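Long-range contacts in aspartokinase (Synechocystis, PDB 3L76), which probably catalyses the ATP-dependent phosphorylation of the beta-carboxyl group of aspartate, the first step toward lysine and threonine, and binds both amino acids at its ACT domains: residues Ala271-Leu276 with Ala347-Glu352; Glu65-Leu70 with Ile147-Arg152; Leu181-Arg186 with Arg436-Asp441; Thr464-Ala469 with Ala507-Leu512; Ala2-Lys7 with Ala168-Ile173. One frame throughout, in Å; residues are numbered along the deposited sequence.

Contact 1 (Ala271-Leu276 with Ala347-Glu352); sequences AKVALL and AEIIVE
Lys272-Leu276 and Glu348-Glu352 form an antiparallel beta ladder in an ACT domain, their short axes 4.7 Å apart and running at 166° to each other. Three hydrogen-bonded pairs, Lys272 with Glu352, Ala274 with Ile350 and Leu276 with Glu348, each close a ring of two backbone bonds; among these, Leu276 N to Glu348 O, at 2.8 Å, is almost straight (177°). At the end of the ladder Ala347 and Glu348 both face Leu276, which makes a G1 beta bulge. On one face Lys272 crosses Glu352 at a slant. Its chain is bent at chi3 (71°), which brings CE to 3.6 Å from Glu352 CB and NZ to 3.3 Å from Glu352 OE1, a salt bridge with weak hydrogen-bond geometry; the stronger partner of the ammonium group is Gln480. Replacing Lys272 with an alanine would probably leave the Glu352 carboxylate, already close to that of Glu387, without its positive mate, and remove the ammonium donor from Gln480 OE1. Further along this face Ile350 lays CG1 against Ala274 CB at 3.8 Å, while its CG2 meets Leu276 CD1 at 3.7 Å, the two branched chains crossing at about a right angle. The other face is apolar: Leu275 and Ile349 lie side by side, pointing the same way. Helix 323-333 covers this second face, with Leu323 against Val273 and Val351 and Thr330 against Ile349, whereas Gln480 touches Ala274, Leu276 and Ile350 on the first; strand 311-318 bonds to Val273 and Leu275 along the far edge of strand 271-279.

Contact 2 (Glu65-Leu70 with Ile147-Arg152); sequences EMDMLL and ITTLGR
Asp67 and Thr148 meet where helix 63-87 of the amino acid kinase fold passes the end of strand 145-148, as the chain leaves that strand for the loop toward helix 154-166. The nearest backbones are those of Met68 and Thr148, whose CA atoms lie 5.0 Å apart, and only 251 Å² is buried in all. Van der Waals contact carries the junction. Asp67 points its CB at the strand end, 3.8 Å from Thr148 CB, and the methyl CG2 of Thr148 also lies 3.8 Å from Asp67 CB. The same methyl lies beside the helix backbone, 4.1 Å from Met68 N; it stands anti to its own carbonyl carbon, with OG1 lying between N and C (chi1 58°), so the carbon branch is the one turned to the helix. Nearly one helical turn further, Leu70 rests its CB against Thr149 OG1. The closest polar approach pairs two acceptors: Asp67 OD1 stands 3.4 Å from Thr149 O. The adhesion between the segments therefore comes from carbon contacts. On the helix side Met66 and Leu69 face helix 46-57 instead, and the second subunit reaches this region, with Ile147 packing on Ile147 of that subunit and Glu65 bonded to Ser94 of it. The Asp67 and Thr149 side chains cross at a slant, bringing Asp67 OD1 to 4.1 Å from Thr149 OG1.

Contact 3 (Leu181-Arg186 with Arg436-Asp441); sequences LTTDPR and RGVALD
Thr183 OG1 donates to Val438 O across 2.7 Å, the shorter of two hydrogen bonds that join a loop of the amino acid kinase domain to the first residues of strand 437-453, which runs on into an ACT domain. The hydroxyl approaches from above the carbonyl plane, 47° out of it. It can do so because OG1 is anti to the Thr183 backbone N (chi1 -164°), which sends it across to the strand. The second bond is made by backbone alone: Val438 N gives its hydrogen to Thr182 O at 3.0 Å, lying nearly along the C=O axis. Together they grip Val438 at both its N and its O, as a neighbouring strand would, though one donor here is a side chain. Van der Waals contacts accompany the bonds. Val438 CG2 stands 3.9 Å from Thr183 CB, and Thr182 CG2 meets Arg436 O. Thr182 O also passes Gly437 CA at 3.3 Å. The polar ends that point elsewhere have partners, Thr182 OG1 with His585 and Gln192 N, and Arg436 with Glu201. Helix 577-587 packs Leu581 and His585 on both Thr183 and Val438 and covers that side of the contact. Within the loop, Asp184 OD2 accepts from Arg186 N in an Asx turn, and the Arg186 guanidinium returns to the same carboxylate, NH1 standing 2.9 Å from Asp184 OD1.

Contact 4 (Thr464-Ala469 with Ala507-Leu512); sequences TALAEA and AILQPL
Ala465 on helix 458-468 presents its CB to helix 499-512 and touches two side chains one turn apart, Ile508 CG2 and Leu512 CD2, each at 3.8 Å. The two helices belong to one ACT domain and run roughly antiparallel, with local axes 9.7 Å apart and 145° between their directions. Leu466 comes next. Its beta carbon does not face the partner helix, but CG, anti to the carbonyl carbon (chi1 -67°), carries the branched end over to it: CD2 lies 4.1 Å from Ile508 CD1, and CG is 4.2 Å from Leu509 CD2, the two leucines crossing at about a right angle. Past the last helical turn, Ala469 sets its CB 3.6 Å from Ile508 CD1. Ile508 is thus shared by three residues, its CG2 branch meeting Ala465 and its longer CG1-CD1 arm passing on to Leu466 and Ala469. Trimming Ile508 to an alanine would probably open a gap between the helices, leaving Ala469 without its partner across the contact. On the sheet side of the pair, Phe495 of strand 490-498 touches both Leu466 and Leu509, so these two leucines join the helices to the sheet. All the pairs that meet are aliphatic, and the 255 Å² buried is held by hydrophobic and van der Waals contact. Such contacts prescribe no donor-acceptor direction, so within this contact the helices are matched by shape: alanines against branched chains, and leucines against one another and Ile508.

Contact 5 (Ala2-Lys7 with Ala168-Ile173); sequences ALIVQK and ADFCEI
Ala2-Lys7 and Ala168-Ile173 contribute neighbouring parallel strands to the sheet of the amino acid kinase fold, inclined by 20° with axes 4.8 Å apart. Side chains meet on both faces. On one, Ile4 lies alongside Phe170 and points the same way, its CD1 3.7 Å from ring atom CZ. The other branch of Ile4, CG2, turns toward Glu172 and fills the hollow between ring and carboxylate; the CG of Glu172 in turn sits at the ring edge, in its plane. Gln6 runs beside Glu172 with amide and carboxylate planes 85° apart, joined by a weak bond from NE2 to OE2. The opposite face carries Val5, Cys171, Lys7 and Ile173. Lys7, bent at chi2 (105°), lays CG across Ile173 CD1 at 3.7 Å before its ammonium leaves for Ser41. Ala168 CB fits between Leu3 and Val5, 3.8 Å from Val5 CG2, with Leu3 CG lying against the Ala168 CA. Helix 154-166 packs Ala163 on Val5 and Ala168, while helix 16-31 covers the first face, with Thr29 on Ile4 and Gln6. Backbone bonds fix the register: Val5 O accepts from Glu172 N at 2.9 Å, and Glu172 O accepts from Lys7 N. Beside the N-terminal residues, Asp169 N gives to Leu3 O, and its carboxylate folds back, OD2 taking a weak bond from Leu3 N at 2.9 Å, and a second hydrogen bond from Ala2 N, 3.3 Å away and above the carboxylate plane.

Overall arrangement
Contacts 2 and 5 belong to the amino acid kinase domain and reach the same sheet, their centres 24 Å apart and nearest atoms about 7 Å. Contacts 1 and 4 lie in ACT domains, with centres 33 Å apart. Contact 3 joins the two regions, standing 27 Å from contact 5 and 33 Å from contact 1 between centres; its strand 437-453 leads directly into helix 458-468 of contact 4. The effector sites are close to the ACT contacts: a bound threonine is about 9 Å from the Leu275 side chain in contact 1, and a bound lysine about 7 Å from that of Leu466 in contact 4. Contact 2 also adjoins the second subunit.

Contact 1 (Ala271-Leu276 with Ala347-Glu352)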
# COMPACT_ATOMS: atom_id res chain seq x y z
N ALA A 271 29.94 -3.94 -48.24
CA ALA A 271 30.14 -4.88 -49.35
C ALA A 271 30.48 -6.26 -48.79
O ALA A 271 31.23 -6.38 -47.82
CB ALA A 271 31.25 -4.39 -50.29
N LYS A 272 29.91 -7.29 -49.39
CA LYS A 272 30.06 -8.65 -48.89
C LYS A 272 31.18 -9.44 -49.59
O LYS A 272 31.30 -9.45 -50.83
CB LYS A 272 28.73 -9.41 -49.00
CG LYS A 272 28.77 -10.83 -48.45
CD LYS A 272 27.60 -11.67 -48.93
CE LYS A 272 27.72 -12.00 -50.40
NZ LYS A 272 26.66 -12.93 -50.89
N VAL A 273 32.01 -10.08 -48.78
CA VAL A 273 32.83 -11.17 -49.23
C VAL A 273 32.37 -12.45 -48.54
O VAL A 273 32.20 -12.49 -47.33
CB VAL A 273 34.32 -10.95 -48.92
CG1 VAL A 273 35.12 -12.09 -49.46
CG2 VAL A 273 34.82 -9.63 -49.51
N ALA A 274 32.15 -13.51 -49.30
CA ALA A 274 31.83 -14.80 -48.71
C ALA A 274 32.77 -15.89 -49.23
O ALA A 274 33.09 -15.94 -50.43
CB ALA A 274 30.36 -15.17 -48.99
N LEU A 275 33.25 -16.72 -48.31
CA LEU A 275 33.94 -17.96 -48.65
C LEU A 275 32.95 -19.11 -48.53
O LEU A 275 32.47 -19.41 -47.45
CB LEU A 275 35.09 -18.21 -47.70
CG LEU A 275 36.47 -18.20 -48.35
CD1 LEU A 275 37.52 -18.62 -47.34
CD2 LEU A 275 36.49 -19.11 -49.58
N LEU A 276 32.65 -19.76 -49.66
CA LEU A 276 31.67 -20.83 -49.70
C LEU A 276 32.30 -22.21 -49.56
O LEU A 276 33.41 -22.44 -50.04
CB LEU A 276 30.93 -20.78 -51.04
CG LEU A 276 30.24 -19.48 -51.41
CD1 LEU A 276 29.74 -19.56 -52.83
CD2 LEU A 276 29.11 -19.16 -50.43
N ALA A 347 35.99 -24.08 -51.02
CA ALA A 347 36.46 -22.75 -50.68
C ALA A 347 36.50 -21.79 -51.88
O ALA A 347 37.57 -21.42 -52.35
CB ALA A 347 37.83 -22.85 -50.05
N GLU A 348 35.33 -21.41 -52.37
CA GLU A 348 35.17 -20.54 -53.53
C GLU A 348 34.72 -19.17 -53.03
O GLU A 348 33.95 -19.09 -52.07
CB GLU A 348 34.15 -21.15 -54.49
CG GLU A 348 33.44 -20.19 -55.43
CD GLU A 348 32.15 -20.77 -55.99
OE1 GLU A 348 31.53 -20.11 -56.86
OE2 GLU A 348 31.75 -21.88 -55.55
N ILE A 349 35.19 -18.11 -53.66
CA ILE A 349 34.92 -16.76 -53.18
C ILE A 349 33.86 -16.05 -54.03
O ILE A 349 33.88 -16.14 -55.26
CB ILE A 349 36.22 -15.94 -53.10
CG1 ILE A 349 37.21 -16.62 -52.17
CG2 ILE A 349 35.94 -14.52 -52.63
CD1 ILE A 349 37.92 -17.82 -52.80
N ILE A 350 32.92 -15.37 -53.36
CA ILE A 350 31.95 -14.52 -54.05
C ILE A 350 31.93 -13.16 -53.37
O ILE A 350 32.44 -13.00 -52.26
CB ILE A 350 30.54 -15.11 -54.10
CG1 ILE A 350 29.88 -15.04 -52.72
CG2 ILE A 350 30.58 -16.52 -54.70
CD1 ILE A 350 28.67 -15.94 -52.55
N VAL A 351 31.33 -12.20 -54.04
CA VAL A 351 31.46 -10.81 -53.65
C VAL A 351 30.16 -10.14 -54.05
O VAL A 351 29.57 -10.50 -55.06
CB VAL A 351 32.71 -10.22 -54.36
CG1 VAL A 351 32.34 -9.59 -55.69
CG2 VAL A 351 33.41 -9.27 -53.48
N GLU A 352 29.67 -9.21 -53.23
CA GLU A 352 28.39 -8.56 -53.52
C GLU A 352 28.45 -7.08 -53.13
O GLU A 352 28.59 -6.75 -51.96
CB GLU A 352 27.26 -9.28 -52.79
CG GLU A 352 25.85 -8.86 -53.21
CD GLU A 352 24.79 -9.41 -52.29
OE1 GLU A 352 25.14 -10.08 -51.29
OE2 GLU A 352 23.61 -9.15 -52.57

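Contact 2 (Glu65-Leu70 with Ile147-Arg152)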
# COMPACT_ATOMS: atom_id res chain seq x y z
N GLU A 65 -4.44 -3.77 -10.61
CA GLU A 65 -4.38 -4.18 -9.22
C GLU A 65 -2.95 -4.55 -8.81
O GLU A 65 -2.50 -4.24 -7.70
CB GLU A 65 -5.36 -5.33 -8.95
CG GLU A 65 -6.75 -5.13 -9.57
CD GLU A 65 -7.47 -3.88 -9.08
OE1 GLU A 65 -7.03 -3.31 -8.06
OE2 GLU A 65 -8.47 -3.47 -9.70
N MET A 66 -2.22 -5.20 -9.72
CA MET A 66 -0.85 -5.63 -9.41
C MET A 66 0.08 -4.45 -9.15
O MET A 66 0.88 -4.48 -8.21
CB MET A 66 -0.28 -6.51 -10.53
CG MET A 66 -0.95 -7.88 -10.68
SD MET A 66 -0.93 -8.91 -9.19
CE MET A 66 0.79 -8.88 -8.69
N ASP A 67 -0.01 -3.42 -9.99
CA ASP A 67 0.82 -2.23 -9.83
C ASP A 67 0.61 -1.55 -8.47
O ASP A 67 1.57 -1.26 -7.76
CB ASP A 67 0.58 -1.23 -10.97
CG ASP A 67 1.32 -1.61 -12.24
OD1 ASP A 67 2.53 -1.89 -12.16
OD2 ASP A 67 0.68 -1.60 -13.32
N MET A 68 -0.66 -1.31 -8.13
CA MET A 68 -1.01 -0.80 -6.81
C MET A 68 -0.40 -1.67 -5.72
O MET A 68 0.37 -1.20 -4.88
CB MET A 68 -2.54 -0.75 -6.63
CG MET A 68 -2.99 -0.41 -5.19
SD MET A 68 -4.78 -0.34 -4.94
CE MET A 68 -5.31 -1.70 -5.99
N LEU A 69 -0.73 -2.96 -5.76
CA LEU A 69 -0.22 -3.91 -4.79
C LEU A 69 1.29 -3.78 -4.62
O LEU A 69 1.80 -3.57 -3.52
CB LEU A 69 -0.58 -5.33 -5.22
CG LEU A 69 -0.55 -6.41 -4.15
CD1 LEU A 69 -0.94 -7.72 -4.78
CD2 LEU A 69 0.82 -6.51 -3.53
N LEU A 70 2.01 -3.89 -5.73
CA LEU A 70 3.47 -3.86 -5.72
C LEU A 70 4.00 -2.50 -5.28
O LEU A 70 5.11 -2.40 -4.74
CB LEU A 70 4.03 -4.28 -7.10
CG LEU A 70 4.19 -5.79 -7.34
CD1 LEU A 70 2.85 -6.54 -7.47
CD2 LEU A 70 5.06 -6.04 -8.57
N ILE A 147 -1.32 5.88 -6.95
CA ILE A 147 0.09 5.47 -6.83
C ILE A 147 0.33 4.09 -7.45
O ILE A 147 -0.28 3.09 -7.07
CB ILE A 147 0.59 5.45 -5.36
CG1 ILE A 147 0.02 6.61 -4.54
CG2 ILE A 147 2.11 5.48 -5.32
CD1 ILE A 147 0.43 6.59 -3.09
N THR A 148 1.24 4.04 -8.42
CA THR A 148 1.67 2.78 -9.01
C THR A 148 3.16 2.81 -9.29
O THR A 148 3.79 3.87 -9.33
CB THR A 148 0.94 2.48 -10.32
OG1 THR A 148 1.18 3.54 -11.26
CG2 THR A 148 -0.55 2.31 -10.08
N THR A 149 3.73 1.63 -9.48
CA THR A 149 5.13 1.52 -9.84
C THR A 149 5.25 1.21 -11.33
O THR A 149 4.24 1.02 -12.01
CB THR A 149 5.82 0.43 -9.01
OG1 THR A 149 5.15 -0.82 -9.22
CG2 THR A 149 5.75 0.79 -7.54
N LEU A 150 6.48 1.16 -11.83
CA LEU A 150 6.72 0.93 -13.26
C LEU A 150 6.95 -0.54 -13.60
O LEU A 150 7.08 -0.90 -14.77
CB LEU A 150 7.91 1.75 -13.76
CG LEU A 150 7.83 3.26 -13.55
CD1 LEU A 150 9.09 3.94 -14.07
CD2 LEU A 150 6.60 3.83 -14.22
N GLY A 151 7.02 -1.39 -12.57
CA GLY A 151 7.24 -2.81 -12.78
C GLY A 151 8.55 -3.32 -12.21
O GLY A 151 9.17 -2.66 -11.38
N ARG A 152 8.96 -4.50 -12.66
CA ARG A 152 10.13 -5.20 -12.12
C ARG A 152 11.38 -4.32 -12.04
O ARG A 152 11.92 -4.10 -10.95
CB ARG A 152 10.42 -6.45 -12.93

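Contact 3 (Leu181-Arg186 with Arg436-Asp441)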
# COMPACT_ATOMS: atom_id res chain seq x y z
N LEU A 181 31.61 -7.24 -13.32
CA LEU A 181 32.82 -8.03 -13.56
C LEU A 181 33.05 -8.28 -15.05
O LEU A 181 32.15 -8.12 -15.86
CB LEU A 181 32.76 -9.34 -12.79
CG LEU A 181 32.60 -9.15 -11.28
CD1 LEU A 181 32.27 -10.46 -10.55
CD2 LEU A 181 33.84 -8.52 -10.70
N THR A 182 34.28 -8.67 -15.40
CA THR A 182 34.65 -8.96 -16.79
C THR A 182 33.98 -10.22 -17.31
O THR A 182 33.81 -10.39 -18.52
CB THR A 182 36.16 -9.13 -16.96
OG1 THR A 182 36.66 -9.99 -15.92
CG2 THR A 182 36.86 -7.79 -16.89
N THR A 183 33.60 -11.10 -16.39
CA THR A 183 32.83 -12.28 -16.76
C THR A 183 32.25 -12.95 -15.53
O THR A 183 32.33 -12.42 -14.42
CB THR A 183 33.67 -13.28 -17.58
OG1 THR A 183 32.79 -14.20 -18.22
CG2 THR A 183 34.63 -14.03 -16.68
N ASP A 184 31.65 -14.12 -15.73
CA ASP A 184 31.02 -14.87 -14.66
C ASP A 184 32.06 -15.56 -13.79
O ASP A 184 32.67 -16.53 -14.22
CB ASP A 184 30.07 -15.91 -15.24
CG ASP A 184 29.47 -16.82 -14.18
OD1 ASP A 184 28.84 -17.83 -14.55
OD2 ASP A 184 29.63 -16.52 -12.99
N PRO A 185 32.23 -15.07 -12.55
CA PRO A 185 33.24 -15.54 -11.59
C PRO A 185 33.11 -17.04 -11.36
O PRO A 185 34.11 -17.72 -11.14
CB PRO A 185 32.87 -14.81 -10.30
CG PRO A 185 31.99 -13.71 -10.70
CD PRO A 185 31.27 -14.15 -11.93
N ARG A 186 31.88 -17.52 -11.40
CA ARG A 186 31.60 -18.93 -11.21
C ARG A 186 32.33 -19.82 -12.22
O ARG A 186 32.57 -20.99 -11.94
CB ARG A 186 30.09 -19.20 -11.25
CG ARG A 186 29.36 -18.79 -9.98
CD ARG A 186 27.86 -19.09 -10.06
NE ARG A 186 27.06 -17.92 -10.43
CZ ARG A 186 26.55 -17.70 -11.65
NH1 ARG A 186 26.76 -18.56 -12.63
NH2 ARG A 186 25.84 -16.60 -11.87
N ARG A 436 36.00 -5.70 -23.72
CA ARG A 436 35.78 -5.27 -22.35
C ARG A 436 35.37 -6.41 -21.42
O ARG A 436 35.79 -6.46 -20.26
CB ARG A 436 34.73 -4.16 -22.30
CG ARG A 436 34.51 -3.58 -20.91
CD ARG A 436 34.50 -2.07 -20.97
NE ARG A 436 35.82 -1.48 -20.72
CZ ARG A 436 36.16 -0.24 -21.03
NH1 ARG A 436 35.30 0.57 -21.63
NH2 ARG A 436 37.38 0.21 -20.74
N GLY A 437 34.55 -7.33 -21.92
CA GLY A 437 34.14 -8.49 -21.15
C GLY A 437 33.68 -9.62 -22.04
O GLY A 437 33.44 -9.42 -23.22
N VAL A 438 33.54 -10.81 -21.47
CA VAL A 438 33.14 -11.97 -22.24
C VAL A 438 32.08 -12.74 -21.47
O VAL A 438 31.99 -12.61 -20.26
CB VAL A 438 34.33 -12.91 -22.55
CG1 VAL A 438 35.37 -12.18 -23.38
CG2 VAL A 438 34.95 -13.41 -21.27
N ALA A 439 31.27 -13.52 -22.17
CA ALA A 439 30.16 -14.20 -21.52
C ALA A 439 29.78 -15.52 -22.21
O ALA A 439 30.14 -15.77 -23.36
CB ALA A 439 28.96 -13.28 -21.44
N LEU A 440 29.05 -16.34 -21.47
CA LEU A 440 28.71 -17.67 -21.90
C LEU A 440 27.24 -17.98 -21.65
O LEU A 440 26.76 -17.80 -20.54
CB LEU A 440 29.55 -18.69 -21.14
CG LEU A 440 29.35 -20.14 -21.62
CD1 LEU A 440 29.99 -20.38 -22.99
CD2 LEU A 440 29.88 -21.14 -20.62
N ASP A 441 26.53 -18.47 -22.66
CA ASP A 441 25.19 -18.98 -22.41
C ASP A 441 25.06 -20.45 -22.83
O ASP A 441 25.26 -20.80 -24.00
CB ASP A 441 24.14 -18.10 -23.09
CG ASP A 441 22.72 -18.53 -22.76
OD1 ASP A 441 22.53 -19.68 -22.31
OD2 ASP A 441 21.80 -17.72 -22.94

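Contact 4 (Thr464-Ala469 with Ala507-Leu512)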
# COMPACT_ATOMS: atom_id res chain seq x y z
N THR A 464 6.83 -15.02 -36.68
CA THR A 464 5.54 -14.56 -36.15
C THR A 464 4.85 -15.70 -35.42
O THR A 464 4.28 -15.50 -34.35
CB THR A 464 4.60 -14.04 -37.25
OG1 THR A 464 5.11 -12.82 -37.77
CG2 THR A 464 3.20 -13.78 -36.69
N ALA A 465 4.93 -16.89 -36.00
CA ALA A 465 4.35 -18.09 -35.42
C ALA A 465 4.89 -18.39 -34.03
O ALA A 465 4.12 -18.65 -33.11
CB ALA A 465 4.58 -19.28 -36.35
N LEU A 466 6.20 -18.36 -33.89
CA LEU A 466 6.83 -18.58 -32.59
C LEU A 466 6.45 -17.49 -31.58
O LEU A 466 6.27 -17.76 -30.40
CB LEU A 466 8.35 -18.62 -32.73
CG LEU A 466 9.00 -19.77 -33.49
CD1 LEU A 466 10.50 -19.53 -33.70
CD2 LEU A 466 8.76 -21.07 -32.74
N ALA A 467 6.32 -16.26 -32.06
CA ALA A 467 6.06 -15.15 -31.17
C ALA A 467 4.62 -15.15 -30.69
O ALA A 467 4.32 -14.69 -29.60
CB ALA A 467 6.39 -13.84 -31.86
N GLU A 468 3.71 -15.67 -31.51
CA GLU A 468 2.32 -15.72 -31.12
C GLU A 468 2.11 -16.76 -30.01
O GLU A 468 1.10 -16.76 -29.33
CB GLU A 468 1.43 -16.01 -32.33
CG GLU A 468 1.16 -14.78 -33.18
CD GLU A 468 0.46 -15.10 -34.49
OE1 GLU A 468 0.44 -16.28 -34.88
OE2 GLU A 468 -0.07 -14.17 -35.13
N ALA A 469 3.10 -17.63 -29.83
CA ALA A 469 3.09 -18.63 -28.77
C ALA A 469 3.94 -18.16 -27.59
O ALA A 469 4.25 -18.94 -26.69
CB ALA A 469 3.61 -19.99 -29.31
N ALA A 507 7.49 -28.01 -32.83
CA ALA A 507 6.11 -28.38 -33.05
C ALA A 507 5.31 -27.31 -33.78
O ALA A 507 4.39 -27.62 -34.53
CB ALA A 507 5.45 -28.73 -31.73
N ILE A 508 5.64 -26.04 -33.53
CA ILE A 508 4.96 -24.93 -34.19
C ILE A 508 5.38 -24.81 -35.66
O ILE A 508 4.56 -24.58 -36.54
CB ILE A 508 5.24 -23.61 -33.46
CG1 ILE A 508 4.72 -23.68 -32.03
CG2 ILE A 508 4.64 -22.41 -34.22
CD1 ILE A 508 5.29 -22.61 -31.12
N LEU A 509 6.66 -24.99 -35.93
CA LEU A 509 7.19 -24.78 -37.27
C LEU A 509 6.96 -25.93 -38.27
O LEU A 509 6.86 -25.69 -39.47
CB LEU A 509 8.68 -24.42 -37.22
CG LEU A 509 9.11 -23.18 -36.42
CD1 LEU A 509 10.62 -23.11 -36.32
CD2 LEU A 509 8.53 -21.91 -37.03
N GLN A 510 6.86 -27.16 -37.78
CA GLN A 510 6.75 -28.32 -38.66
C GLN A 510 5.62 -28.20 -39.69
O GLN A 510 5.83 -28.43 -40.88
CB GLN A 510 6.61 -29.62 -37.86
CG GLN A 510 6.83 -30.85 -38.71
CD GLN A 510 8.27 -31.00 -39.18
OE1 GLN A 510 9.19 -30.98 -38.37
NE2 GLN A 510 8.46 -31.15 -40.49
N PRO A 511 4.42 -27.84 -39.22
CA PRO A 511 3.29 -27.58 -40.12
C PRO A 511 3.60 -26.57 -41.23
O PRO A 511 3.16 -26.75 -42.37
CB PRO A 511 2.25 -26.97 -39.19
CG PRO A 511 2.57 -27.49 -37.86
CD PRO A 511 4.04 -27.70 -37.81
N LEU A 512 4.34 -25.51 -40.89
CA LEU A 512 4.52 -24.38 -41.80
C LEU A 512 5.44 -24.68 -42.98
O LEU A 512 5.40 -23.97 -43.98
CB LEU A 512 5.02 -23.13 -41.05
CG LEU A 512 3.98 -22.39 -40.20
CD1 LEU A 512 3.56 -23.25 -39.03
CD2 LEU A 512 4.54 -21.07 -39.71

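Contact 5 (Ala2-Lys7 with Ala168-Ile173)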
# COMPACT_ATOMS: atom_id res chain seq x y z
N ALA A 2 27.25 17.98 -6.96
CA ALA A 2 26.21 18.46 -6.06
C ALA A 2 24.95 17.61 -6.17
O ALA A 2 24.72 16.75 -5.32
CB ALA A 2 25.90 19.93 -6.33
N LEU A 3 24.16 17.84 -7.21
CA LEU A 3 22.88 17.13 -7.39
C LEU A 3 23.04 15.67 -7.79
O LEU A 3 23.37 15.36 -8.94
CB LEU A 3 21.99 17.85 -8.40
CG LEU A 3 20.58 17.26 -8.55
CD1 LEU A 3 19.90 17.16 -7.20
CD2 LEU A 3 19.74 18.08 -9.52
N ILE A 4 22.78 14.78 -6.84
CA ILE A 4 23.00 13.35 -7.01
C ILE A 4 21.70 12.58 -6.79
O ILE A 4 21.04 12.75 -5.77
CB ILE A 4 24.02 12.84 -5.97
CG1 ILE A 4 25.33 13.62 -6.06
CG2 ILE A 4 24.27 11.36 -6.13
CD1 ILE A 4 26.31 13.28 -4.96
N VAL A 5 21.34 11.73 -7.75
CA VAL A 5 20.24 10.80 -7.54
C VAL A 5 20.81 9.45 -7.13
O VAL A 5 21.60 8.86 -7.86
CB VAL A 5 19.41 10.59 -8.81
CG1 VAL A 5 18.24 9.62 -8.52
CG2 VAL A 5 18.90 11.92 -9.37
N GLN A 6 20.42 8.96 -5.95
CA GLN A 6 20.84 7.64 -5.50
C GLN A 6 19.67 6.66 -5.47
O GLN A 6 18.53 7.04 -5.19
CB GLN A 6 21.49 7.71 -4.12
CG GLN A 6 22.71 8.63 -4.03
CD GLN A 6 23.37 8.58 -2.66
OE1 GLN A 6 22.83 8.00 -1.71
NE2 GLN A 6 24.54 9.20 -2.55
N LYS A 7 19.94 5.40 -5.78
CA LYS A 7 18.92 4.36 -5.71
C LYS A 7 19.46 3.19 -4.91
O LYS A 7 20.64 2.86 -5.01
CB LYS A 7 18.47 3.89 -7.10
CG LYS A 7 18.78 2.43 -7.40
CD LYS A 7 17.55 1.51 -7.34
CE LYS A 7 17.98 0.06 -7.54
NZ LYS A 7 16.85 -0.90 -7.71
N ALA A 168 20.57 16.08 -13.02
CA ALA A 168 21.50 15.60 -12.00
C ALA A 168 22.90 15.42 -12.58
O ALA A 168 23.08 15.09 -13.75
CB ALA A 168 21.01 14.30 -11.38
N ASP A 169 23.90 15.64 -11.73
CA ASP A 169 25.29 15.54 -12.15
C ASP A 169 25.66 14.11 -12.43
O ASP A 169 26.38 13.82 -13.39
CB ASP A 169 26.21 16.14 -11.08
CG ASP A 169 25.96 17.63 -10.88
OD1 ASP A 169 26.14 18.40 -11.85
OD2 ASP A 169 25.58 18.03 -9.76
N PHE A 170 25.15 13.21 -11.60
CA PHE A 170 25.25 11.78 -11.88
C PHE A 170 24.22 10.97 -11.09
O PHE A 170 23.48 11.52 -10.28
CB PHE A 170 26.67 11.25 -11.64
CG PHE A 170 27.26 11.66 -10.33
CD1 PHE A 170 27.27 10.78 -9.26
CD2 PHE A 170 27.82 12.92 -10.17
CE1 PHE A 170 27.82 11.15 -8.04
CE2 PHE A 170 28.37 13.29 -8.96
CZ PHE A 170 28.37 12.41 -7.89
N CYS A 171 24.18 9.67 -11.35
CA CYS A 171 23.19 8.79 -10.76
C CYS A 171 23.88 7.52 -10.30
O CYS A 171 24.58 6.87 -11.07
CB CYS A 171 22.10 8.48 -11.80
SG CYS A 171 20.96 7.20 -11.31
N GLU A 172 23.67 7.15 -9.04
CA GLU A 172 24.35 6.00 -8.45
C GLU A 172 23.36 4.90 -8.10
O GLU A 172 22.36 5.16 -7.44
CB GLU A 172 25.09 6.42 -7.19
CG GLU A 172 25.92 7.68 -7.36
CD GLU A 172 26.70 8.03 -6.10
OE1 GLU A 172 27.69 7.35 -5.78
OE2 GLU A 172 26.33 9.01 -5.43
N ILE A 173 23.64 3.67 -8.56
CA ILE A 173 22.79 2.52 -8.25
C ILE A 173 23.48 1.65 -7.21
O ILE A 173 24.51 1.05 -7.49
CB ILE A 173 22.53 1.64 -9.48
CG1 ILE A 173 22.05 2.48 -10.67
CG2 ILE A 173 21.53 0.54 -9.14
CD1 ILE A 173 20.64 2.97 -10.54